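PDB 6NCS: N-acetylneuraminic acid (Sialic acid) synthetase from Leptospira borgpetersenii serovar Hardjo-bovis, which probably joins an N-acylmannosamine substrate, likely as its 6-phosphate, to phosphoenolpyruvate to form a sialic acid, and binds manganese within a TIM-barrel fold. Local coordinates for residues A[30-35]-A[44-49]; A[59-62]-A[67-70]; A[106-111]-A[128-133]; A[123-128]-A[227-232]; A[196-199]-A[204-207]. One frame throughout, in Å; residues are numbered along the deposited sequence.

Contact 1 of 5, residues A[30-35]-A[44-49]; sequences AEAGLN and LRMIDE
Met46, on helix 40-52, reaches Ala32 and Asn35 with its terminal methyl CE, and the closest approaches are made by that atom. From CB, which leaves the helix in the direction of the strand, the chain runs out with CG anti to the carbonyl carbon (chi1 -66°). Neither CB nor CG comes close to residues 30-35: Met46 CG is still 5.4 Å from Ala32 CB. The sulfur narrows the gap, with Met46 SD 4.3 Å from Ala32 CB. A bend at the last torsion (chi3 77°) then turns the methyl back toward Ala32. There Met46 CE lies 3.6 Å from Ala32 CB, an apolar contact between methyl groups, and 3.8 Å from Ala32 CA. The same Met46 methyl, CE, is 4.0 Å from Asn35 OD1, and the two side chains cross at about a right angle. At that distance the approach is van der Waals; the amide's hydrogen bonds go elsewhere, OD1 to Thr233 OG1 and ND2 to Ile241 O. Asn35 is brought beside Ala32 by a type II' turn, closed by Asn35 N to Ala32 O at 3.0 Å, in which Gly33 has positive phi. Ala32 also packs on Ile58 and Phe60 of the neighbouring strand 57-62, so its methyl is covered from the sheet as well as from the helix. The arrangement is that of a helix laid on its preceding strand in a beta-alpha-beta unit (27-33, 40-52, 57-62) of a TIM barrel.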
# COMPACT_ATOMS: atom_id res chain seq x y z
N ALA A 30 14.84 -13.48 -5.95
CA ALA A 30 14.26 -14.68 -6.52
C ALA A 30 14.67 -15.86 -5.65
O ALA A 30 15.86 -16.16 -5.56
CB ALA A 30 14.73 -14.86 -7.97
N GLU A 31 13.71 -16.50 -4.98
CA GLU A 31 14.02 -17.62 -4.09
C GLU A 31 14.00 -18.88 -4.94
O GLU A 31 12.94 -19.43 -5.23
CB GLU A 31 13.04 -17.67 -2.91
CG GLU A 31 12.83 -19.04 -2.24
CD GLU A 31 14.02 -19.53 -1.43
OE1 GLU A 31 13.80 -20.05 -0.31
OE2 GLU A 31 15.17 -19.41 -1.90
N ALA A 32 15.19 -19.33 -5.36
CA ALA A 32 15.29 -20.59 -6.08
C ALA A 32 14.98 -21.75 -5.15
O ALA A 32 14.46 -22.78 -5.60
CB ALA A 32 16.69 -20.76 -6.68
N GLY A 33 15.30 -21.60 -3.87
CA GLY A 33 14.89 -22.56 -2.86
C GLY A 33 15.43 -23.94 -3.17
O GLY A 33 16.65 -24.12 -3.35
N LEU A 34 14.53 -24.91 -3.26
CA LEU A 34 14.86 -26.28 -3.60
C LEU A 34 14.33 -26.69 -4.97
O LEU A 34 14.39 -27.87 -5.33
CB LEU A 34 14.32 -27.23 -2.53
CG LEU A 34 14.89 -26.97 -1.14
CD1 LEU A 34 14.49 -28.08 -0.18
CD2 LEU A 34 16.40 -26.85 -1.20
N ASN A 35 13.82 -25.73 -5.75
CA ASN A 35 13.08 -26.06 -6.97
C ASN A 35 13.96 -26.68 -8.04
O ASN A 35 13.45 -27.39 -8.92
CB ASN A 35 12.37 -24.80 -7.48
CG ASN A 35 11.54 -25.05 -8.71
OD1 ASN A 35 11.98 -24.78 -9.83
ND2 ASN A 35 10.34 -25.57 -8.52
N LEU A 44 22.00 -23.45 -12.52
CA LEU A 44 22.72 -22.46 -13.32
C LEU A 44 21.78 -21.76 -14.29
O LEU A 44 21.85 -20.54 -14.48
CB LEU A 44 23.88 -23.13 -14.06
CG LEU A 44 25.03 -23.61 -13.18
CD1 LEU A 44 25.98 -24.51 -13.96
CD2 LEU A 44 25.78 -22.43 -12.61
N ARG A 45 20.88 -22.53 -14.92
CA ARG A 45 19.87 -21.94 -15.79
C ARG A 45 18.97 -20.98 -15.03
O ARG A 45 18.57 -19.94 -15.56
CB ARG A 45 19.04 -23.04 -16.45
CG ARG A 45 17.87 -22.53 -17.26
CD ARG A 45 17.07 -23.67 -17.87
NE ARG A 45 15.85 -23.18 -18.50
CZ ARG A 45 14.81 -23.94 -18.81
NH1 ARG A 45 14.84 -25.24 -18.53
NH2 ARG A 45 13.75 -23.40 -19.39
N MET A 46 18.64 -21.32 -13.79
CA MET A 46 17.79 -20.44 -12.99
C MET A 46 18.49 -19.10 -12.76
O MET A 46 17.84 -18.04 -12.83
CB MET A 46 17.44 -21.11 -11.66
CG MET A 46 16.56 -22.34 -11.82
SD MET A 46 16.23 -23.17 -10.24
CE MET A 46 14.97 -22.08 -9.54
N ILE A 47 19.80 -19.13 -12.54
CA ILE A 47 20.56 -17.89 -12.38
C ILE A 47 20.49 -17.06 -13.65
O ILE A 47 20.22 -15.85 -13.62
CB ILE A 47 22.02 -18.19 -12.01
CG1 ILE A 47 22.13 -18.86 -10.63
CG2 ILE A 47 22.84 -16.90 -12.04
CD1 ILE A 47 23.55 -19.39 -10.35
N ASP A 48 20.80 -17.68 -14.80
CA ASP A 48 20.76 -16.97 -16.08
C ASP A 48 19.43 -16.26 -16.28
O ASP A 48 19.39 -15.07 -16.63
CB ASP A 48 21.00 -17.93 -17.24
CG ASP A 48 22.37 -18.58 -17.22
OD1 ASP A 48 23.25 -18.15 -16.45
OD2 ASP A 48 22.55 -19.55 -17.99
N GLU A 49 18.32 -16.97 -16.08
CA GLU A 49 17.03 -16.40 -16.42
C GLU A 49 16.55 -15.41 -15.36
O GLU A 49 15.79 -14.48 -15.68
CB GLU A 49 16.02 -17.52 -16.66
CG GLU A 49 16.48 -18.41 -17.81
CD GLU A 49 15.39 -19.29 -18.39
OE1 GLU A 49 14.20 -18.97 -18.24
OE2 GLU A 49 15.74 -20.32 -19.02

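Contact 2 of 5, residues A[59-62]-A[67-70]; sequences KFQA and ERFG
Gln61 OE1 accepts hydrogen bonds from both terminal nitrogens of Arg68, at 2.9 Å from Arg68 NH1 and 3.0 Å from Arg68 NH2. One carbonyl oxygen thus sits in the fork of an end-on guanidinium, near its plane and at its edge. The N-H lines are necessarily bent, 143° for NH1 and slightly more for NH2, as expected when two diverging donors converge on one atom. Seen from the amide the donors are not equivalent: NH1 is tilted modestly from the carbonyl plane, whereas NH2 lies well above it, the two planar groups being turned 49° apart. Arg68 reaches this point by a fully stretched chain, its CG placed opposite the backbone N and every later torsion up to NE close to 180°. Gln61 starts with CG anti to the carbonyl carbon (chi1 -66°) and is likewise extended from there, and the two chains cross at about a right angle. The strand here is 57-62 of the TIM barrel, and the short helix 65-69 follows it directly, so the bond spans the loop at the C-terminal mouth of the barrel strand. The Gln61 side chain is about 6 Å from the bound manganese and about 4 Å from a citrate, which probably came from the crystallisation liquor. Its amide is fixed at both ends, since NE2 donates to Glu31 OE1. The Arg68 guanidinium makes cation-pi contacts with Phe108 and Tyr63. Nearer the helix, Arg68 CG lies 3.7 Å above the plane of the Phe69 ring, toward its rim. Arg68 O accepts from Tyr283 OH of the second subunit.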
# COMPACT_ATOMS: atom_id res chain seq x y z
N LYS A 59 18.54 -16.56 -4.51
CA LYS A 59 18.80 -17.15 -3.21
C LYS A 59 18.62 -18.66 -3.27
O LYS A 59 17.68 -19.16 -3.89
CB LYS A 59 17.87 -16.56 -2.14
CG LYS A 59 18.26 -16.89 -0.71
CD LYS A 59 17.20 -16.38 0.27
CE LYS A 59 16.03 -17.33 0.28
NZ LYS A 59 16.59 -18.72 0.43
N PHE A 60 19.53 -19.39 -2.63
CA PHE A 60 19.50 -20.85 -2.55
C PHE A 60 19.39 -21.26 -1.08
O PHE A 60 19.28 -20.41 -0.19
CB PHE A 60 20.72 -21.46 -3.26
CG PHE A 60 20.69 -21.27 -4.77
CD1 PHE A 60 20.16 -22.26 -5.59
CD2 PHE A 60 21.16 -20.10 -5.35
CE1 PHE A 60 20.11 -22.08 -6.98
CE2 PHE A 60 21.12 -19.92 -6.74
CZ PHE A 60 20.59 -20.91 -7.55
N GLN A 61 19.36 -22.56 -0.81
CA GLN A 61 19.24 -23.08 0.56
C GLN A 61 20.39 -24.03 0.84
O GLN A 61 20.67 -24.92 0.03
CB GLN A 61 17.91 -23.80 0.79
CG GLN A 61 16.71 -22.84 0.70
CD GLN A 61 15.37 -23.52 0.91
OE1 GLN A 61 15.30 -24.65 1.40
NE2 GLN A 61 14.30 -22.83 0.52
N ALA A 62 21.04 -23.84 1.99
CA ALA A 62 22.21 -24.61 2.40
C ALA A 62 21.86 -25.36 3.69
O ALA A 62 21.76 -24.75 4.76
CB ALA A 62 23.42 -23.69 2.61
N GLU A 67 19.26 -32.91 9.67
CA GLU A 67 19.26 -31.85 10.67
C GLU A 67 17.99 -31.02 10.56
O GLU A 67 17.39 -30.63 11.57
CB GLU A 67 20.50 -30.97 10.47
CG GLU A 67 20.85 -30.07 11.64
CD GLU A 67 20.03 -28.79 11.67
OE1 GLU A 67 19.45 -28.40 10.63
OE2 GLU A 67 19.98 -28.17 12.76
N ARG A 68 17.55 -30.77 9.33
CA ARG A 68 16.44 -29.85 9.10
C ARG A 68 15.10 -30.48 9.45
O ARG A 68 14.21 -29.80 9.97
CB ARG A 68 16.47 -29.41 7.64
CG ARG A 68 15.42 -28.40 7.26
CD ARG A 68 15.64 -27.98 5.82
NE ARG A 68 14.63 -27.07 5.31
CZ ARG A 68 14.71 -26.49 4.12
NH1 ARG A 68 15.75 -26.74 3.33
NH2 ARG A 68 13.75 -25.67 3.72
N PHE A 69 14.92 -31.78 9.18
CA PHE A 69 13.61 -32.38 9.34
C PHE A 69 13.54 -33.54 10.32
O PHE A 69 12.43 -34.01 10.62
CB PHE A 69 13.06 -32.84 7.98
CG PHE A 69 12.69 -31.69 7.08
CD1 PHE A 69 11.62 -30.87 7.40
CD2 PHE A 69 13.44 -31.41 5.95
CE1 PHE A 69 11.29 -29.80 6.59
CE2 PHE A 69 13.11 -30.35 5.14
CZ PHE A 69 12.03 -29.54 5.46
N GLY A 70 14.67 -34.01 10.84
CA GLY A 70 14.64 -34.97 11.94
C GLY A 70 13.96 -36.26 11.54
O GLY A 70 14.34 -36.92 10.56

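Contact 3 of 5, residues A[106-111]-A[128-133]; sequences TPFDVP and SCDICN. With CIT (citric acid), chain D.
Phe108 meets Asp130 and Cys129 with one border of its ring: Phe108 CD2 is 3.9 Å from Asp130 OD2, and Phe108 CE2 is 4.3 Å from Cys129 SG. The latter is an oblique sulfur-aromatic contact, the sulfur lying 72° off the ring normal. The carboxylate plane stands 69° from the ring plane. This is the packed part of the contact, and no direct hydrogen bond crosses it. The other part is looser and bridged by two waters. One donates to Pro107 O and, at 2.7 Å, to Asp130 OD2; a second donates to Phe108 O at 2.7 Å and accepts from Asn133 ND2. Within the type I turn the same Asn133 ND2 makes a bond to Asp130 OD1, at 3.0 Å, nearly straight at the N-H (171°) but arriving from well above the carboxylate plane. Asp130 OD1 also carries a salt bridge to Arg288 NE of the second subunit, so both partners hold the carboxylate; NH2 of that arginine donates to Phe108 O, tying both loops to the partner chain. At the inner end the citrate approaches: its C2 is 4.2 Å from Phe108 CZ, while Ser128 N gives it a long, weak hydrogen bond through O5. These loops, following strands 102-107 and 123-126, line the pocket that holds the citrate, probably the active-site mouth at the C-terminal end of the TIM barrel.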
# COMPACT_ATOMS: atom_id res chain seq x y z
N THR A 106 20.27 -19.36 2.24
CA THR A 106 19.76 -19.52 3.59
C THR A 106 20.49 -20.68 4.23
O THR A 106 20.26 -21.82 3.82
CB THR A 106 18.27 -19.80 3.56
OG1 THR A 106 17.60 -18.70 2.93
CG2 THR A 106 17.72 -19.99 4.97
N PRO A 107 21.35 -20.47 5.23
CA PRO A 107 21.88 -21.61 5.99
C PRO A 107 20.85 -22.09 7.00
O PRO A 107 20.12 -21.30 7.60
CB PRO A 107 23.11 -21.03 6.69
CG PRO A 107 22.71 -19.61 6.97
CD PRO A 107 21.89 -19.19 5.73
N PHE A 108 20.81 -23.39 7.21
CA PHE A 108 19.90 -23.97 8.19
C PHE A 108 20.63 -24.50 9.40
O PHE A 108 19.99 -24.99 10.33
CB PHE A 108 19.05 -25.07 7.54
CG PHE A 108 17.95 -24.53 6.66
CD1 PHE A 108 18.23 -24.01 5.41
CD2 PHE A 108 16.63 -24.53 7.10
CE1 PHE A 108 17.22 -23.50 4.60
CE2 PHE A 108 15.61 -24.02 6.29
CZ PHE A 108 15.91 -23.51 5.05
N ASP A 109 21.96 -24.42 9.42
CA ASP A 109 22.74 -24.78 10.60
C ASP A 109 24.05 -24.01 10.54
O ASP A 109 24.36 -23.33 9.56
CB ASP A 109 22.97 -26.29 10.69
CG ASP A 109 23.66 -26.89 9.46
OD1 ASP A 109 24.42 -26.20 8.76
OD2 ASP A 109 23.44 -28.10 9.21
N VAL A 110 24.83 -24.12 11.61
CA VAL A 110 26.06 -23.34 11.74
C VAL A 110 27.13 -23.83 10.76
O VAL A 110 27.83 -22.99 10.18
CB VAL A 110 26.56 -23.36 13.20
CG1 VAL A 110 27.97 -22.82 13.29
CG2 VAL A 110 25.61 -22.54 14.07
N PRO A 111 27.31 -25.14 10.53
CA PRO A 111 28.30 -25.55 9.52
C PRO A 111 28.03 -24.97 8.15
O PRO A 111 28.96 -24.55 7.46
CB PRO A 111 28.20 -27.08 9.53
CG PRO A 111 27.81 -27.39 10.92
CD PRO A 111 26.82 -26.31 11.29
N SER A 128 11.99 -18.37 8.21
CA SER A 128 11.00 -18.10 9.24
C SER A 128 11.03 -19.14 10.34
O SER A 128 10.95 -18.81 11.53
CB SER A 128 9.59 -18.04 8.63
OG SER A 128 9.46 -16.93 7.75
N CYS A 129 11.17 -20.42 9.97
CA CYS A 129 11.18 -21.49 10.95
C CYS A 129 12.34 -21.39 11.92
O CYS A 129 12.34 -22.12 12.93
CB CYS A 129 11.22 -22.84 10.24
SG CYS A 129 12.79 -23.13 9.35
N ASP A 130 13.33 -20.54 11.66
CA ASP A 130 14.49 -20.40 12.53
C ASP A 130 14.46 -19.10 13.32
O ASP A 130 15.49 -18.69 13.87
CB ASP A 130 15.77 -20.53 11.71
CG ASP A 130 16.07 -21.96 11.37
OD1 ASP A 130 15.73 -22.82 12.22
OD2 ASP A 130 16.60 -22.24 10.27
N ILE A 131 13.31 -18.45 13.40
CA ILE A 131 13.25 -17.21 14.17
C ILE A 131 13.40 -17.46 15.66
O ILE A 131 13.66 -16.51 16.42
CB ILE A 131 11.95 -16.44 13.83
CG1 ILE A 131 12.03 -15.00 14.35
CG2 ILE A 131 10.73 -17.19 14.37
CD1 ILE A 131 11.13 -14.03 13.65
N CYS A 132 13.28 -18.71 16.11
CA CYS A 132 13.56 -19.09 17.48
C CYS A 132 14.77 -20.00 17.59
O CYS A 132 14.97 -20.64 18.62
CB CYS A 132 12.34 -19.78 18.10
SG CYS A 132 10.86 -18.74 18.09
N ASN A 133 15.58 -20.07 16.53
CA ASN A 133 16.80 -20.89 16.51
C ASN A 133 17.94 -20.03 17.03
O ASN A 133 18.71 -19.43 16.27
CB ASN A 133 17.05 -21.40 15.10
CG ASN A 133 18.13 -22.47 15.02
OD1 ASN A 133 19.03 -22.53 15.85
ND2 ASN A 133 18.03 -23.32 14.01
C1 CIT D . 14.28 -19.24 3.15
O1 CIT D . 15.39 -19.26 2.59
O2 CIT D . 13.83 -18.14 3.53
C2 CIT D . 13.53 -20.54 3.33
C3 CIT D . 12.06 -20.49 2.92
O7 CIT D . 11.92 -20.07 1.53
C4 CIT D . 11.53 -21.91 3.10
C5 CIT D . 10.14 -22.10 2.54
O3 CIT D . 9.69 -23.27 2.49
O4 CIT D . 9.42 -21.15 2.15
C6 CIT D . 11.25 -19.59 3.86
O5 CIT D . 11.47 -19.61 5.09
O6 CIT D . 10.36 -18.83 3.40
O HOH W 1 17.46 -20.44 8.47
O HOH W 2 20.00 -25.47 13.00

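Contact 4 of 5, residues A[123-128]-A[227-232]; sequences ILKIAS and IIEKHY. With MN (manganese (II) ion), chain C.
Lys125 NZ is gripped by both carboxylate oxygens of Glu229, OE1 and OE2, at 3.1 Å each. The bond to OE2 is the sounder, meeting that oxygen on its syn side, 16° out of the carboxylate plane; the one to OE1 is weak. Citrate O2 also approaches Lys125 NZ, at an unusually short 2.5 Å that makes the detail doubtful. The two side chains come from opposite directions across the barrel interior and bridge a separation of 10.6 Å between Lys125 CA and Glu229 CA. Glu229 spans its share by staying extended. Lys125 bends at chi2 (73°) and again at chi4 (-63°), which brings the ammonium group to the carboxylate and leaves Lys125 CD 3.7 Å from Glu229 OE2. Beyond the salt bridge lies the metal. A water bound to manganese donates a short bond of 2.5 Å to Glu229 OE1, making Glu229 a second-shell residue, while His231 NE2, from the same strand, coordinates manganese directly at 2.2 Å. His210 and three oxygens (O4, O6 and O7) of the citrate, probably from the crystallisation liquor, complete six ligands. Strands 123-126 and 227-231 lie on opposite sides of the eight-stranded barrel, so the pair joins them across the core. The chemistry implies a continuous polar chain, from Lys125 through Glu229 and the bound water to manganese, that would tend to orient the water and to place a positive group beside an anionic ligand.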
# COMPACT_ATOMS: atom_id res chain seq x y z
N ILE A 123 25.58 -11.56 2.28
CA ILE A 123 24.25 -11.53 2.88
C ILE A 123 23.86 -12.94 3.29
O ILE A 123 24.09 -13.89 2.54
CB ILE A 123 23.18 -10.98 1.90
CG1 ILE A 123 23.54 -9.61 1.38
CG2 ILE A 123 21.81 -10.90 2.59
CD1 ILE A 123 22.43 -9.02 0.51
N LEU A 124 23.24 -13.06 4.46
CA LEU A 124 22.63 -14.31 4.91
C LEU A 124 21.13 -14.13 5.04
O LEU A 124 20.66 -13.12 5.56
CB LEU A 124 23.20 -14.75 6.27
CG LEU A 124 24.70 -15.00 6.40
CD1 LEU A 124 25.06 -15.14 7.87
CD2 LEU A 124 25.09 -16.26 5.64
N LYS A 125 20.37 -15.12 4.58
CA LYS A 125 18.94 -15.18 4.87
C LYS A 125 18.71 -16.19 5.99
O LYS A 125 19.31 -17.27 5.97
CB LYS A 125 18.15 -15.60 3.63
CG LYS A 125 16.68 -15.88 3.89
CD LYS A 125 15.91 -14.61 4.13
CE LYS A 125 14.52 -14.91 4.68
NZ LYS A 125 13.68 -15.68 3.72
N ILE A 126 17.85 -15.86 6.95
CA ILE A 126 17.44 -16.80 7.98
C ILE A 126 15.95 -17.06 7.80
O ILE A 126 15.15 -16.12 7.80
CB ILE A 126 17.73 -16.29 9.40
CG1 ILE A 126 19.23 -16.04 9.58
CG2 ILE A 126 17.23 -17.29 10.44
CD1 ILE A 126 20.08 -17.29 9.49
N ALA A 127 15.60 -18.34 7.67
CA ALA A 127 14.24 -18.76 7.37
C ALA A 127 13.29 -18.48 8.53
O ALA A 127 13.71 -18.38 9.68
CB ALA A 127 14.22 -20.25 7.03
N SER A 128 11.99 -18.37 8.21
CA SER A 128 11.00 -18.10 9.24
C SER A 128 11.03 -19.14 10.34
O SER A 128 10.95 -18.81 11.53
CB SER A 128 9.59 -18.04 8.63
OG SER A 128 9.46 -16.93 7.75
N ILE A 227 11.84 -4.64 0.41
CA ILE A 227 12.47 -5.84 -0.13
C ILE A 227 11.33 -6.78 -0.46
O ILE A 227 10.35 -6.83 0.30
CB ILE A 227 13.43 -6.49 0.89
CG1 ILE A 227 14.53 -5.53 1.34
CG2 ILE A 227 14.04 -7.78 0.32
CD1 ILE A 227 14.16 -4.67 2.57
N ILE A 228 11.43 -7.49 -1.58
CA ILE A 228 10.44 -8.50 -1.94
C ILE A 228 11.19 -9.80 -2.21
O ILE A 228 12.15 -9.81 -2.99
CB ILE A 228 9.61 -8.11 -3.18
CG1 ILE A 228 8.71 -6.91 -2.86
CG2 ILE A 228 8.79 -9.30 -3.66
CD1 ILE A 228 7.52 -7.27 -1.95
N GLU A 229 10.74 -10.88 -1.57
CA GLU A 229 11.23 -12.22 -1.85
C GLU A 229 10.08 -13.03 -2.44
O GLU A 229 8.97 -13.00 -1.92
CB GLU A 229 11.77 -12.88 -0.58
CG GLU A 229 12.39 -14.24 -0.83
CD GLU A 229 12.95 -14.87 0.43
OE1 GLU A 229 12.41 -15.90 0.88
OE2 GLU A 229 13.91 -14.32 0.99
N LYS A 230 10.35 -13.73 -3.54
CA LYS A 230 9.33 -14.51 -4.23
C LYS A 230 9.94 -15.82 -4.70
O LYS A 230 11.01 -15.81 -5.31
CB LYS A 230 8.78 -13.71 -5.43
CG LYS A 230 7.81 -14.46 -6.34
CD LYS A 230 6.47 -14.72 -5.68
CE LYS A 230 5.67 -15.77 -6.45
NZ LYS A 230 4.38 -16.12 -5.75
N HIS A 231 9.29 -16.94 -4.40
CA HIS A 231 9.80 -18.21 -4.88
C HIS A 231 9.80 -18.23 -6.41
O HIS A 231 8.96 -17.60 -7.06
CB HIS A 231 8.99 -19.39 -4.34
CG HIS A 231 9.27 -19.70 -2.91
ND1 HIS A 231 9.88 -20.86 -2.50
CD2 HIS A 231 9.03 -18.99 -1.78
CE1 HIS A 231 10.00 -20.86 -1.19
NE2 HIS A 231 9.50 -19.74 -0.72
N TYR A 232 10.72 -19.00 -6.97
CA TYR A 232 11.09 -18.84 -8.37
C TYR A 232 11.41 -20.19 -8.98
O TYR A 232 12.03 -21.05 -8.35
CB TYR A 232 12.26 -17.85 -8.46
CG TYR A 232 13.02 -17.87 -9.76
CD1 TYR A 232 12.40 -17.54 -10.96
CD2 TYR A 232 14.37 -18.19 -9.78
CE1 TYR A 232 13.10 -17.57 -12.15
CE2 TYR A 232 15.08 -18.20 -10.98
CZ TYR A 232 14.44 -17.89 -12.15
OH TYR A 232 15.14 -17.90 -13.34
MN MN C . 9.88 -19.32 1.42
O HOH W 3 10.65 -17.64 0.77

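Contact 5 of 5, residues A[196-199]-A[204-207]; sequences TLKS and PIGY. With FMT (formic acid), chain F.
Leu197 and Lys198, consecutive on helix 193-200, both rest on Ile205 of strand 205-209. Of residues 196-199, Thr196 comes first and faces the second subunit, where its OG1 is hydrogen-bonded to Gly269 O of that chain. Leu197 comes next and points its CB to the strand: Leu197 CB is 3.9 Å from Ile205 CG2 and 4.0 Å from Ile205 CD1. With CG set anti to the carbonyl carbon (chi1 -67°), the leucine also lays CD1 against the branched methyl, Leu197 CD1 being 4.0 Å from Ile205 CG2. The two side chains cross at about a right angle, and Leu175 of the adjacent strand 173-178 packs on both of them. Lys198 follows, and here only the base of the chain takes part: Lys198 CG is 3.7 Å from Ile205 CG1 and equally near Ile205 CB, the two chains sliding past each other in opposite directions. Further out the lysine bends at chi3 (92°, off the usual staggered values), and its NZ hydrogen-bonds Gly224 O. Ser199 comes last, on the far side of the helix, beside a bound formate whose distance to OG is too short to be trusted. Helix 193-200 and strand 205-209 belong to one beta-alpha-beta unit of the barrel, with strand 173-178 before them. No hydrogen bond crosses between the segments. The chemistry is therefore that of an apolar seam, in which lysine contributes its CG methylene alongside Ile205 and carries its charge away to a backbone carbonyl.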
# COMPACT_ATOMS: atom_id res chain seq x y z
N THR A 196 3.19 -1.76 10.55
CA THR A 196 3.40 -1.96 11.98
C THR A 196 4.88 -2.13 12.29
O THR A 196 5.40 -1.53 13.24
CB THR A 196 2.61 -3.18 12.45
OG1 THR A 196 1.21 -2.93 12.26
CG2 THR A 196 2.87 -3.47 13.93
N LEU A 197 5.57 -2.93 11.48
CA LEU A 197 7.00 -3.13 11.69
C LEU A 197 7.80 -1.87 11.35
O LEU A 197 8.76 -1.54 12.05
CB LEU A 197 7.50 -4.32 10.85
CG LEU A 197 6.98 -5.70 11.24
CD1 LEU A 197 7.40 -6.70 10.18
CD2 LEU A 197 7.54 -6.11 12.61
N LYS A 198 7.42 -1.17 10.28
CA LYS A 198 8.14 0.05 9.92
C LYS A 198 7.99 1.13 10.98
O LYS A 198 8.90 1.95 11.16
CB LYS A 198 7.65 0.60 8.57
CG LYS A 198 8.14 -0.21 7.37
CD LYS A 198 7.58 0.33 6.06
CE LYS A 198 8.53 1.34 5.43
NZ LYS A 198 8.27 1.53 3.97
N SER A 199 6.86 1.15 11.68
CA SER A 199 6.68 2.09 12.78
C SER A 199 7.46 1.66 14.01
O SER A 199 7.86 2.51 14.81
CB SER A 199 5.20 2.23 13.12
OG SER A 199 5.04 2.78 14.41
N PRO A 204 15.35 -1.57 7.45
CA PRO A 204 14.42 -1.81 6.34
C PRO A 204 13.50 -3.00 6.60
O PRO A 204 13.91 -4.02 7.15
CB PRO A 204 15.36 -2.09 5.15
CG PRO A 204 16.62 -1.33 5.51
CD PRO A 204 16.75 -1.59 6.99
N ILE A 205 12.24 -2.85 6.19
CA ILE A 205 11.22 -3.88 6.31
C ILE A 205 10.77 -4.27 4.91
O ILE A 205 10.53 -3.40 4.06
CB ILE A 205 10.00 -3.40 7.13
CG1 ILE A 205 10.44 -2.85 8.49
CG2 ILE A 205 8.98 -4.52 7.28
CD1 ILE A 205 11.14 -3.89 9.34
N GLY A 206 10.64 -5.57 4.66
CA GLY A 206 10.11 -6.01 3.39
C GLY A 206 9.10 -7.12 3.54
O GLY A 206 8.45 -7.24 4.59
N TYR A 207 8.97 -7.96 2.52
CA TYR A 207 7.92 -8.96 2.48
C TYR A 207 8.41 -10.18 1.71
O TYR A 207 8.96 -10.04 0.61
CB TYR A 207 6.65 -8.39 1.83
CG TYR A 207 5.58 -9.45 1.61
CD1 TYR A 207 4.96 -10.06 2.69
CD2 TYR A 207 5.24 -9.87 0.33
CE1 TYR A 207 4.00 -11.04 2.50
CE2 TYR A 207 4.29 -10.85 0.13
CZ TYR A 207 3.68 -11.44 1.22
OH TYR A 207 2.75 -12.43 1.02
C FMT F . 5.82 1.46 17.66
O1 FMT F . 5.59 0.38 18.18
O2 FMT F . 5.21 1.91 16.68

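All five contacts reach the same parallel barrel sheet. Side chains of contacts 2, 3 and 1 stand at growing distances from the manganese: Gln61 about 6 Å, Phe108 about 8 Å and Ala32 about 11 Å. Contacts 1 and 2 sit on neighbouring strands, joined by a 2.8 Å salt bridge from Glu31 OE2 to Lys59 NZ. Contact 2 passes to contact 3 through Lys59 NZ to Thr106 OG1 at 2.7 Å. The centre of contact 4 lies about 3 Å from the centre of the chain; contact 3 shares Ser128 with it, and both approach the citrate. Contact 5, away from the metal, meets contact 4 by Tyr207 N to Ile227 O at 2.8 Å. Contacts 2, 3 and 5 also touch the second subunit.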